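Uncharacterized protein (Thermus thermophilus HB8, PDB 6SCE) is a CARF-domain DNA nuclease of type III CRISPR defence that is activated by cyclic oligoadenylate. Local coordinates at residues 348-362 with 383-395. Numbering follows the deposited sequence.
With nucleotides of chain B.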
loop_
_atom_site.group_PDB
_atom_site.type_symbol
_atom_site.label_atom_id
_atom_site.label_comp_id
_atom_site.label_asym_id
_atom_site.label_seq_id
_atom_site.Cartn_x
_atom_site.Cartn_y
_atom_site.Cartn_z
ATOM N N LEU A 348 -10.179 13.512 10.867
ATOM C CA LEU A 348 -11.568 13.367 10.401
ATOM C C LEU A 348 -12.301 12.421 11.331
ATOM O O LEU A 348 -11.665 11.597 11.974
ATOM C CB LEU A 348 -11.616 12.806 8.983
ATOM C CG LEU A 348 -10.779 13.556 7.956
ATOM C CD1 LEU A 348 -10.883 12.814 6.620
ATOM C CD2 LEU A 348 -11.186 15.029 7.817
ATOM N N SER A 349 -13.624 12.554 11.413
ATOM C CA SER A 349 -14.450 11.643 12.184
ATOM C C SER A 349 -14.308 10.224 11.652
ATOM O O SER A 349 -14.304 9.273 12.421
ATOM C CB SER A 349 -15.925 12.064 12.135
ATOM O OG SER A 349 -16.082 13.375 12.647
ATOM N N GLY A 350 -14.157 10.082 10.335
ATOM C CA GLY A 350 -13.950 8.754 9.762
ATOM C C GLY A 350 -13.618 8.843 8.277
ATOM O O GLY A 350 -13.605 9.930 7.699
ATOM N N PRO A 351 -13.393 7.682 7.656
ATOM C CA PRO A 351 -12.961 7.688 6.246
ATOM C C PRO A 351 -14.026 8.113 5.267
ATOM O O PRO A 351 -13.728 8.332 4.100
ATOM C CB PRO A 351 -12.515 6.237 6.017
ATOM C CG PRO A 351 -13.212 5.426 7.047
ATOM C CD PRO A 351 -13.231 6.355 8.263
ATOM N N TRP A 352 -15.266 8.234 5.734
ATOM C CA TRP A 352 -16.374 8.716 4.925
ATOM C C TRP A 352 -16.482 10.221 4.900
ATOM O O TRP A 352 -17.350 10.741 4.218
ATOM C CB TRP A 352 -17.713 8.171 5.485
ATOM C CG TRP A 352 -17.903 8.643 6.934
ATOM C CD1 TRP A 352 -18.429 9.842 7.355
ATOM C CD2 TRP A 352 -17.524 7.936 8.119
ATOM N NE1 TRP A 352 -18.371 9.924 8.732
ATOM C CE2 TRP A 352 -17.843 8.762 9.225
ATOM C CE3 TRP A 352 -16.965 6.678 8.354
ATOM C CZ2 TRP A 352 -17.619 8.369 10.539
ATOM C CZ3 TRP A 352 -16.734 6.291 9.667
ATOM C CH2 TRP A 352 -17.058 7.136 10.739
ATOM N N ALA A 353 -15.631 10.927 5.633
ATOM C CA ALA A 353 -15.924 12.330 5.976
ATOM C C ALA A 353 -15.479 13.349 4.922
ATOM O O ALA A 353 -14.669 14.232 5.184
ATOM C CB ALA A 353 -15.350 12.658 7.326
ATOM N N LEU A 354 -16.050 13.191 3.732
ATOM C CA LEU A 354 -15.788 14.044 2.589
ATOM C C LEU A 354 -16.074 15.500 2.963
ATOM O O LEU A 354 -15.283 16.387 2.697
ATOM C CB LEU A 354 -16.687 13.609 1.456
ATOM C CG LEU A 354 -16.641 14.402 0.173
ATOM C CD1 LEU A 354 -17.122 13.549 -0.990
ATOM C CD2 LEU A 354 -17.447 15.695 0.259
ATOM N N ARG A 355 -17.207 15.742 3.615
ATOM C CA ARG A 355 -17.576 17.136 3.924
ATOM C C ARG A 355 -16.695 17.778 4.974
ATOM O O ARG A 355 -16.452 18.996 4.919
ATOM C CB ARG A 355 -19.048 17.215 4.312
ATOM C CG ARG A 355 -19.953 16.919 3.119
ATOM C CD ARG A 355 -21.457 17.001 3.429
ATOM N NE ARG A 355 -21.911 16.021 4.419
ATOM C CZ ARG A 355 -21.993 16.244 5.738
ATOM N NH1 ARG A 355 -22.425 15.283 6.550
ATOM N NH2 ARG A 355 -21.650 17.418 6.266
ATOM N N GLU A 356 -16.189 16.984 5.911
ATOM C CA GLU A 356 -15.206 17.486 6.863
ATOM C C GLU A 356 -13.921 17.924 6.189
ATOM O O GLU A 356 -13.350 18.956 6.528
ATOM C CB GLU A 356 -14.883 16.462 7.947
ATOM C CG GLU A 356 -16.074 16.153 8.851
ATOM C CD GLU A 356 -15.738 15.198 9.975
ATOM O OE1 GLU A 356 -14.546 14.910 10.188
ATOM O OE2 GLU A 356 -16.671 14.741 10.669
ATOM N N VAL A 357 -13.423 17.137 5.237
ATOM C CA VAL A 357 -12.213 17.546 4.535
ATOM C C VAL A 357 -12.443 18.873 3.809
ATOM O O VAL A 357 -11.621 19.791 3.891
ATOM C CB VAL A 357 -11.728 16.485 3.509
ATOM C CG1 VAL A 357 -10.511 17.022 2.784
ATOM C CG2 VAL A 357 -11.404 15.174 4.200
ATOM N N ARG A 358 -13.548 18.947 3.076
ATOM C CA ARG A 358 -13.901 20.131 2.318
ATOM C C ARG A 358 -13.974 21.356 3.237
ATOM O O ARG A 358 -13.393 22.401 2.946
ATOM C CB ARG A 358 -15.236 19.939 1.593
ATOM C CG ARG A 358 -15.588 21.072 0.618
ATOM C CD ARG A 358 -17.048 20.989 0.177
ATOM N NE ARG A 358 -17.874 20.976 1.385
ATOM C CZ ARG A 358 -19.033 20.337 1.541
ATOM N NH1 ARG A 358 -19.582 19.649 0.562
ATOM N NH2 ARG A 358 -19.655 20.398 2.717
ATOM N N ASP A 359 -14.666 21.204 4.356
ATOM C CA ASP A 359 -14.917 22.346 5.244
ATOM C C ASP A 359 -13.686 22.749 6.028
ATOM O O ASP A 359 -13.474 23.935 6.299
ATOM C CB ASP A 359 -16.086 22.041 6.159
ATOM C CG ASP A 359 -17.400 22.019 5.423
ATOM O OD1 ASP A 359 -17.447 22.381 4.223
ATOM O OD2 ASP A 359 -18.389 21.610 6.043
ATOM N N LEU A 360 -12.836 21.781 6.347
ATOM C CA LEU A 360 -11.566 22.090 6.981
ATOM C C LEU A 360 -10.645 22.821 6.038
ATOM O O LEU A 360 -9.913 23.725 6.466
ATOM C CB LEU A 360 -10.863 20.812 7.453
ATOM C CG LEU A 360 -11.353 20.205 8.760
ATOM C CD1 LEU A 360 -10.886 18.755 8.893
ATOM C CD2 LEU A 360 -10.805 21.037 9.915
ATOM N N LEU A 361 -10.618 22.418 4.758
ATOM C CA LEU A 361 -9.630 22.976 3.851
ATOM C C LEU A 361 -10.054 24.192 3.029
ATOM O O LEU A 361 -9.186 24.968 2.627
ATOM C CB LEU A 361 -9.002 21.889 2.959
ATOM C CG LEU A 361 -8.125 20.905 3.722
ATOM C CD1 LEU A 361 -7.665 19.771 2.815
ATOM C CD2 LEU A 361 -6.909 21.592 4.290
ATOM N N ALA A 362 -11.345 24.374 2.791
ATOM C CA ALA A 362 -11.818 25.486 1.976
ATOM C C ALA A 362 -11.244 26.837 2.436
ATOM O O ALA A 362 -10.695 27.597 1.609
ATOM C CB ALA A 362 -13.338 25.511 1.910
ATOM N N THR A 383 -9.171 7.741 1.280
ATOM C CA THR A 383 -10.223 7.078 0.539
ATOM C C THR A 383 -10.718 7.996 -0.569
ATOM O O THR A 383 -10.388 9.174 -0.600
ATOM C CB THR A 383 -11.403 6.765 1.469
ATOM O OG1 THR A 383 -11.934 8.006 1.935
ATOM C CG2 THR A 383 -10.950 5.883 2.626
ATOM N N THR A 384 -11.529 7.487 -1.482
ATOM C CA THR A 384 -12.072 8.341 -2.547
ATOM C C THR A 384 -12.917 9.482 -1.978
ATOM O O THR A 384 -12.810 10.624 -2.431
ATOM C CB THR A 384 -12.850 7.532 -3.603
ATOM O OG1 THR A 384 -12.003 6.481 -4.088
ATOM C CG2 THR A 384 -13.253 8.373 -4.737
ATOM N N ALA A 385 -13.685 9.188 -0.925
ATOM C CA ALA A 385 -14.421 10.210 -0.208
ATOM C C ALA A 385 -13.527 11.329 0.269
ATOM O O ALA A 385 -13.866 12.497 0.038
ATOM C CB ALA A 385 -15.200 9.608 0.963
HETATM N N MSE A 386 -12.396 10.989 0.875
HETATM C CA MSE A 386 -11.497 11.988 1.438
HETATM C C MSE A 386 -10.835 12.821 0.369
HETATM O O MSE A 386 -10.739 14.044 0.466
HETATM C CB MSE A 386 -10.489 11.326 2.337
HETATM C CG MSE A 386 -11.084 10.670 3.590
HETATM SE SE MSE A 386 -9.916 9.403 4.461
HETATM C CE MSE A 386 -8.393 10.528 4.849
ATOM N N ALA A 387 -10.381 12.153 -0.684
ATOM C CA ALA A 387 -9.740 12.834 -1.798
ATOM C C ALA A 387 -10.692 13.735 -2.581
ATOM O O ALA A 387 -10.308 14.838 -3.001
ATOM C CB ALA A 387 -9.092 11.813 -2.705
ATOM N N LEU A 388 -11.918 13.277 -2.814
ATOM C CA LEU A 388 -12.936 14.144 -3.408
ATOM C C LEU A 388 -13.233 15.357 -2.519
ATOM O O LEU A 388 -13.446 16.456 -3.023
ATOM C CB LEU A 388 -14.200 13.383 -3.717
ATOM C CG LEU A 388 -14.091 12.393 -4.873
ATOM C CD1 LEU A 388 -15.418 11.701 -5.110
ATOM C CD2 LEU A 388 -13.640 13.092 -6.123
ATOM N N GLY A 389 -13.221 15.163 -1.208
ATOM C CA GLY A 389 -13.384 16.268 -0.275
ATOM C C GLY A 389 -12.335 17.324 -0.423
ATOM O O GLY A 389 -12.605 18.543 -0.389
ATOM N N LEU A 390 -11.108 16.857 -0.616
ATOM C CA LEU A 390 -10.019 17.773 -0.827
ATOM C C LEU A 390 -10.215 18.486 -2.151
ATOM O O LEU A 390 -10.039 19.683 -2.226
ATOM C CB LEU A 390 -8.669 17.046 -0.782
ATOM C CG LEU A 390 -7.432 17.801 -1.299
ATOM C CD1 LEU A 390 -7.284 19.154 -0.669
ATOM C CD2 LEU A 390 -6.200 16.987 -0.961
ATOM N N TYR A 391 -10.558 17.757 -3.205
ATOM C CA TYR A 391 -10.771 18.387 -4.498
ATOM C C TYR A 391 -11.869 19.467 -4.409
ATOM O O TYR A 391 -11.735 20.531 -4.994
ATOM C CB TYR A 391 -11.164 17.340 -5.542
ATOM C CG TYR A 391 -11.711 17.957 -6.794
ATOM C CD1 TYR A 391 -10.882 18.619 -7.681
ATOM C CD2 TYR A 391 -13.057 17.846 -7.108
ATOM C CE1 TYR A 391 -11.386 19.194 -8.847
ATOM C CE2 TYR A 391 -13.570 18.413 -8.266
ATOM C CZ TYR A 391 -12.733 19.082 -9.130
ATOM O OH TYR A 391 -13.274 19.627 -10.294
ATOM N N LEU A 392 -12.918 19.198 -3.641
ATOM C CA LEU A 392 -14.060 20.119 -3.545
ATOM C C LEU A 392 -13.737 21.370 -2.724
ATOM O O LEU A 392 -14.457 22.377 -2.816
ATOM C CB LEU A 392 -15.293 19.391 -2.982
ATOM C CG LEU A 392 -15.909 18.385 -3.961
ATOM C CD1 LEU A 392 -16.906 17.486 -3.279
ATOM C CD2 LEU A 392 -16.557 19.067 -5.159
ATOM N N ALA A 393 -12.674 21.306 -1.941
ATOM C CA ALA A 393 -12.148 22.471 -1.229
ATOM C C ALA A 393 -11.400 23.425 -2.141
ATOM O O ALA A 393 -11.164 24.568 -1.774
ATOM C CB ALA A 393 -11.215 22.034 -0.123
ATOM N N LEU A 394 -10.967 22.938 -3.303
ATOM C CA LEU A 394 -10.121 23.728 -4.173
ATOM C C LEU A 394 -10.926 24.831 -4.861
ATOM O O LEU A 394 -12.143 24.770 -4.919
ATOM C CB LEU A 394 -9.428 22.866 -5.205
ATOM C CG LEU A 394 -8.590 21.749 -4.552
ATOM C CD1 LEU A 394 -7.875 21.004 -5.658
ATOM C CD2 LEU A 394 -7.593 22.212 -3.486
ATOM N N ARG A 395 -10.214 25.854 -5.309
ATOM C CA ARG A 395 -10.789 26.928 -6.106
ATOM C C ARG A 395 -9.808 27.235 -7.222
ATOM O O ARG A 395 -8.627 26.868 -7.135
ATOM C CB ARG A 395 -10.986 28.203 -5.259
ATOM C CG ARG A 395 -11.851 28.030 -4.020
ATOM C CD ARG A 395 -13.319 27.798 -4.326
ATOM N NE ARG A 395 -14.091 27.702 -3.074
ATOM C CZ ARG A 395 -14.420 26.571 -2.426
ATOM N NH1 ARG A 395 -14.087 25.365 -2.884
ATOM N NH2 ARG A 395 -15.116 26.650 -1.299
ATOM P P A B 3 -10.624 3.894 -2.390
ATOM O OP1 A B 3 -11.862 4.733 -2.124
ATOM O OP2 A B 3 -10.156 3.962 -3.818
ATOM O "O5'" A B 3 -9.472 4.348 -1.400
ATOM C "C5'" A B 3 -8.277 3.587 -1.177
ATOM C "C4'" A B 3 -7.391 4.414 -0.274
ATOM O "O4'" A B 3 -8.034 4.579 1.026
ATOM C "C3'" A B 3 -6.008 3.837 0.003
ATOM O "O3'" A B 3 -5.079 4.878 -0.232
ATOM C "C2'" A B 3 -6.086 3.445 1.487
ATOM O "O2'" A B 3 -4.843 3.470 2.153
ATOM C "C1'" A B 3 -7.040 4.508 2.015
ATOM N N9 A B 3 -7.689 4.149 3.255
ATOM C C8 A B 3 -8.334 2.966 3.527
ATOM N N7 A B 3 -8.861 2.950 4.735
ATOM C C5 A B 3 -8.575 4.201 5.256
ATOM C C6 A B 3 -8.884 4.798 6.494
ATOM N N6 A B 3 -9.607 4.189 7.429
ATOM N N1 A B 3 -8.467 6.072 6.682
ATOM C C2 A B 3 -7.776 6.682 5.712
ATOM N N3 A B 3 -7.419 6.219 4.507
ATOM C C4 A B 3 -7.859 4.956 4.347
#
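Thr-383 OG1 donates a hydrogen bond to Pro-351 O at 2.8 Å, in the carbonyl plane. The same oxygen accepts from the N of Met-386, a selenomethionine (3.2 Å), and so caps helix 384-393. A chi1 of 63° sets OG1 between the backbone N and carbonyl carbon, within reach of both partners, while CG2 lies against the adenosine of chain B. A valine in its place would probably leave Pro-351 O without this donor and the helix start without its side-chain cap.

Apolar side chains make much of the helix contact. Leu-354 is a knob among Ala-385, Leu-388, Gly-389 and Leu-392; its CD2 touches Leu-392 CD1 at 4.0 Å. Val-357 lays CG1 on the backbone at Leu-390 N (3.5 Å). Farther along, Leu-361 CD1 meets Leu-390 CD1 at 3.6 Å.

Close backbone contacts centre on Gly-389, whose CA makes a CA-H...O contact to Leu-354 O (3.5 Å); a side chain there would clash. The axes of segments 354-362 and 384-393 approach to 7.3 Å and cross at -31°.

Among the charged groups, Arg-358 runs its aliphatic part over Leu-392. Its NE forms a salt bridge to Asp-359 OD1 and its NH1 another to Glu-128.

At the nucleotide end, Thr-384 N and OG1 both bind OP1 of A3 of chain B, and Met-386 SE touches its base. The start of helix 384-393 thus lies at the bound nucleotide, consistent with the cyclic oligoadenylate site of a Rossmann-like CARF domain.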